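Local coordinates for protein endonuclease and methylase LlaGI (Lactococcus lactis, PDB 5FFJ) that probably recognises and methylates a specific DNA sequence as a Type ISP restriction-modification enzyme with a helicase-like ATPase, here with its nuclease deleted, at residues 1050-1058 against 1230-1240. Numbering follows the deposited sequence.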
# COMPACT_ATOMS: atom_id res chain seq x y z
N ASN A 1050 3.34 -36.89 -30.03
CA ASN A 1050 3.95 -37.99 -30.76
C ASN A 1050 5.11 -37.51 -31.62
O ASN A 1050 5.04 -36.44 -32.23
CB ASN A 1050 2.92 -38.70 -31.64
CG ASN A 1050 1.90 -39.48 -30.83
OD1 ASN A 1050 2.13 -39.81 -29.67
ND2 ASN A 1050 0.76 -39.77 -31.44
N GLY A 1051 6.18 -38.30 -31.66
CA GLY A 1051 7.34 -37.99 -32.48
C GLY A 1051 7.99 -36.67 -32.12
O GLY A 1051 8.66 -36.05 -32.95
N SER A 1052 7.78 -36.23 -30.88
CA SER A 1052 8.40 -35.00 -30.41
C SER A 1052 9.90 -35.21 -30.26
O SER A 1052 10.36 -36.34 -30.15
CB SER A 1052 7.78 -34.55 -29.09
OG SER A 1052 8.17 -35.40 -28.03
N ILE A 1053 10.65 -34.11 -30.25
CA ILE A 1053 12.10 -34.20 -30.17
C ILE A 1053 12.55 -34.60 -28.76
O ILE A 1053 13.37 -35.50 -28.60
CB ILE A 1053 12.76 -32.86 -30.57
CG1 ILE A 1053 12.34 -32.49 -32.00
CG2 ILE A 1053 14.27 -32.95 -30.46
CD1 ILE A 1053 12.92 -31.19 -32.52
N PHE A 1054 12.01 -33.92 -27.75
CA PHE A 1054 12.25 -34.29 -26.36
C PHE A 1054 11.08 -35.10 -25.82
O PHE A 1054 9.92 -34.81 -26.13
CB PHE A 1054 12.47 -33.05 -25.49
CG PHE A 1054 13.75 -32.32 -25.78
CD1 PHE A 1054 14.92 -32.66 -25.12
CD2 PHE A 1054 13.79 -31.28 -26.69
CE1 PHE A 1054 16.10 -31.99 -25.37
CE2 PHE A 1054 14.96 -30.61 -26.95
CZ PHE A 1054 16.12 -30.96 -26.29
N SER A 1055 11.37 -36.11 -25.00
CA SER A 1055 10.33 -36.93 -24.40
C SER A 1055 9.73 -36.23 -23.19
O SER A 1055 8.55 -36.38 -22.90
CB SER A 1055 10.88 -38.30 -24.00
OG SER A 1055 11.89 -38.17 -23.01
N VAL A 1056 10.57 -35.47 -22.49
CA VAL A 1056 10.15 -34.76 -21.29
C VAL A 1056 10.73 -33.35 -21.24
O VAL A 1056 11.92 -33.14 -21.48
CB VAL A 1056 10.59 -35.52 -20.02
CG1 VAL A 1056 10.37 -34.66 -18.77
CG2 VAL A 1056 9.83 -36.83 -19.91
N LYS A 1057 9.86 -32.39 -20.93
CA LYS A 1057 10.29 -31.02 -20.69
C LYS A 1057 9.93 -30.64 -19.26
O LYS A 1057 8.96 -31.15 -18.70
CB LYS A 1057 9.63 -30.04 -21.68
CG LYS A 1057 8.11 -30.03 -21.66
CD LYS A 1057 7.55 -28.98 -20.71
CE LYS A 1057 6.02 -28.97 -20.72
NZ LYS A 1057 5.45 -30.29 -20.32
N ASP A 1058 10.74 -29.76 -18.68
CA ASP A 1058 10.53 -29.30 -17.32
C ASP A 1058 10.37 -27.79 -17.35
O ASP A 1058 10.50 -27.17 -18.41
CB ASP A 1058 11.71 -29.72 -16.43
CG ASP A 1058 11.46 -29.44 -14.96
OD1 ASP A 1058 10.29 -29.53 -14.52
OD2 ASP A 1058 12.43 -29.13 -14.24
N ASN A 1230 17.03 -38.19 -23.00
CA ASN A 1230 15.75 -37.50 -23.18
C ASN A 1230 15.57 -37.04 -24.62
O ASN A 1230 14.53 -36.48 -24.98
CB ASN A 1230 15.64 -36.30 -22.23
CG ASN A 1230 14.24 -35.73 -22.18
OD1 ASN A 1230 13.25 -36.46 -22.07
ND2 ASN A 1230 14.14 -34.40 -22.28
N ILE A 1231 16.59 -37.28 -25.45
CA ILE A 1231 16.55 -36.89 -26.85
C ILE A 1231 17.46 -37.84 -27.63
O ILE A 1231 18.39 -38.42 -27.06
CB ILE A 1231 17.00 -35.42 -27.04
CG1 ILE A 1231 16.88 -35.00 -28.51
CG2 ILE A 1231 18.42 -35.23 -26.55
CD1 ILE A 1231 17.04 -33.51 -28.73
N VAL A 1232 17.19 -38.01 -28.92
CA VAL A 1232 17.92 -38.99 -29.74
C VAL A 1232 19.43 -38.86 -29.62
O VAL A 1232 20.10 -39.77 -29.13
CB VAL A 1232 17.54 -38.85 -31.23
CG1 VAL A 1232 18.34 -39.84 -32.07
CG2 VAL A 1232 16.05 -39.08 -31.43
N SER A 1233 19.97 -37.72 -30.07
CA SER A 1233 21.41 -37.53 -30.16
C SER A 1233 21.86 -36.13 -29.76
O SER A 1233 21.04 -35.21 -29.66
CB SER A 1233 21.87 -37.82 -31.60
OG SER A 1233 21.18 -36.98 -32.51
N ASP A 1234 23.16 -35.97 -29.53
CA ASP A 1234 23.75 -34.66 -29.32
C ASP A 1234 23.49 -33.76 -30.52
O ASP A 1234 23.20 -32.58 -30.37
CB ASP A 1234 25.26 -34.77 -29.06
CG ASP A 1234 25.58 -35.27 -27.67
OD1 ASP A 1234 24.74 -35.98 -27.07
OD2 ASP A 1234 26.68 -34.96 -27.17
N ASP A 1235 23.61 -34.34 -31.71
CA ASP A 1235 23.42 -33.59 -32.95
C ASP A 1235 22.02 -32.98 -33.01
O ASP A 1235 21.86 -31.82 -33.39
CB ASP A 1235 23.64 -34.49 -34.17
CG ASP A 1235 25.12 -34.72 -34.46
OD1 ASP A 1235 25.94 -34.56 -33.53
OD2 ASP A 1235 25.45 -35.05 -35.62
N GLU A 1236 21.02 -33.75 -32.62
CA GLU A 1236 19.64 -33.25 -32.59
C GLU A 1236 19.49 -32.20 -31.51
O GLU A 1236 18.81 -31.19 -31.69
CB GLU A 1236 18.66 -34.39 -32.36
CG GLU A 1236 17.20 -33.99 -32.52
CD GLU A 1236 16.86 -33.55 -33.93
OE1 GLU A 1236 17.61 -33.91 -34.87
OE2 GLU A 1236 15.84 -32.85 -34.11
N PHE A 1237 20.13 -32.44 -30.37
CA PHE A 1237 20.08 -31.51 -29.24
C PHE A 1237 20.62 -30.14 -29.63
O PHE A 1237 19.96 -29.12 -29.42
CB PHE A 1237 20.88 -32.08 -28.06
CG PHE A 1237 20.77 -31.27 -26.80
CD1 PHE A 1237 19.66 -31.40 -25.99
CD2 PHE A 1237 21.77 -30.39 -26.43
CE1 PHE A 1237 19.55 -30.66 -24.82
CE2 PHE A 1237 21.67 -29.65 -25.27
CZ PHE A 1237 20.56 -29.79 -24.46
N TYR A 1238 21.82 -30.11 -30.20
CA TYR A 1238 22.44 -28.85 -30.59
C TYR A 1238 21.78 -28.25 -31.82
O TYR A 1238 21.84 -27.04 -32.02
CB TYR A 1238 23.94 -29.05 -30.82
CG TYR A 1238 24.69 -29.44 -29.57
CD1 TYR A 1238 24.70 -28.60 -28.46
CD2 TYR A 1238 25.37 -30.65 -29.48
CE1 TYR A 1238 25.38 -28.95 -27.31
CE2 TYR A 1238 26.04 -31.00 -28.33
CZ TYR A 1238 26.04 -30.15 -27.24
OH TYR A 1238 26.71 -30.49 -26.09
N TYR A 1239 21.15 -29.09 -32.64
CA TYR A 1239 20.39 -28.58 -33.77
C TYR A 1239 19.25 -27.68 -33.30
O TYR A 1239 19.02 -26.61 -33.86
CB TYR A 1239 19.81 -29.71 -34.62
CG TYR A 1239 18.77 -29.21 -35.60
CD1 TYR A 1239 19.12 -28.34 -36.62
CD2 TYR A 1239 17.44 -29.59 -35.49
CE1 TYR A 1239 18.18 -27.86 -37.51
CE2 TYR A 1239 16.49 -29.13 -36.37
CZ TYR A 1239 16.87 -28.27 -37.38
OH TYR A 1239 15.93 -27.80 -38.28
N VAL A 1240 18.54 -28.14 -32.27
CA VAL A 1240 17.47 -27.35 -31.68
C VAL A 1240 18.03 -26.02 -31.20
O VAL A 1240 17.47 -24.96 -31.49
CB VAL A 1240 16.80 -28.09 -30.50
CG1 VAL A 1240 15.80 -27.18 -29.80
CG2 VAL A 1240 16.12 -29.36 -30.99
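F1054, in the loop 1050-1058, packs its ring against I1231, just before helix 1234-1243, and against F1237 on that helix. One face of its ring receives the CD1 methyl of I1231, a CH-pi contact lying 3.9 Å from the ring centroid. At the rim, CZ of F1054 meets CD1 of F1237 at 3.6 Å, the two ring planes turned 78° apart with neither ring over the other's face. I1053 lies alongside I1231 and continues this apolar patch, its CD1 passing CG2 of V1240 at 4.0 Å. Were F1054 an alanine, the I1231 methyl would probably lose its aromatic face and a gap would be likely to open beside F1237.

The other half of the contact is polar and belongs to N1230. Its chi1 of -169°, which sets CG opposite the backbone N, turns the amide to the loop, where it grips the V1056 backbone from both ends: ND2 donates to V1056 O at 2.7 Å, in the carbonyl plane on a lone pair, while OD1 takes a weak bond from V1056 N. N1230 O accepts from S1055 N at 3.2 Å. N1230 itself is buried, but toward S1055 and V1056 the packing thins: S1055 is exposed and adds little apolar contact.

The contact lies within the C-terminal specificity domain, whose family is thought to read the DNA target, and K1057 packs on a phosphate of the bound DNA. ND2 of N1230 also bonds P1214 O, F1054 packs on L1213 of strand 1210-1214, and I1053 touches I1264 of strand 1263-1264, while D1234 and Y1238 lean on helix 1270-1285.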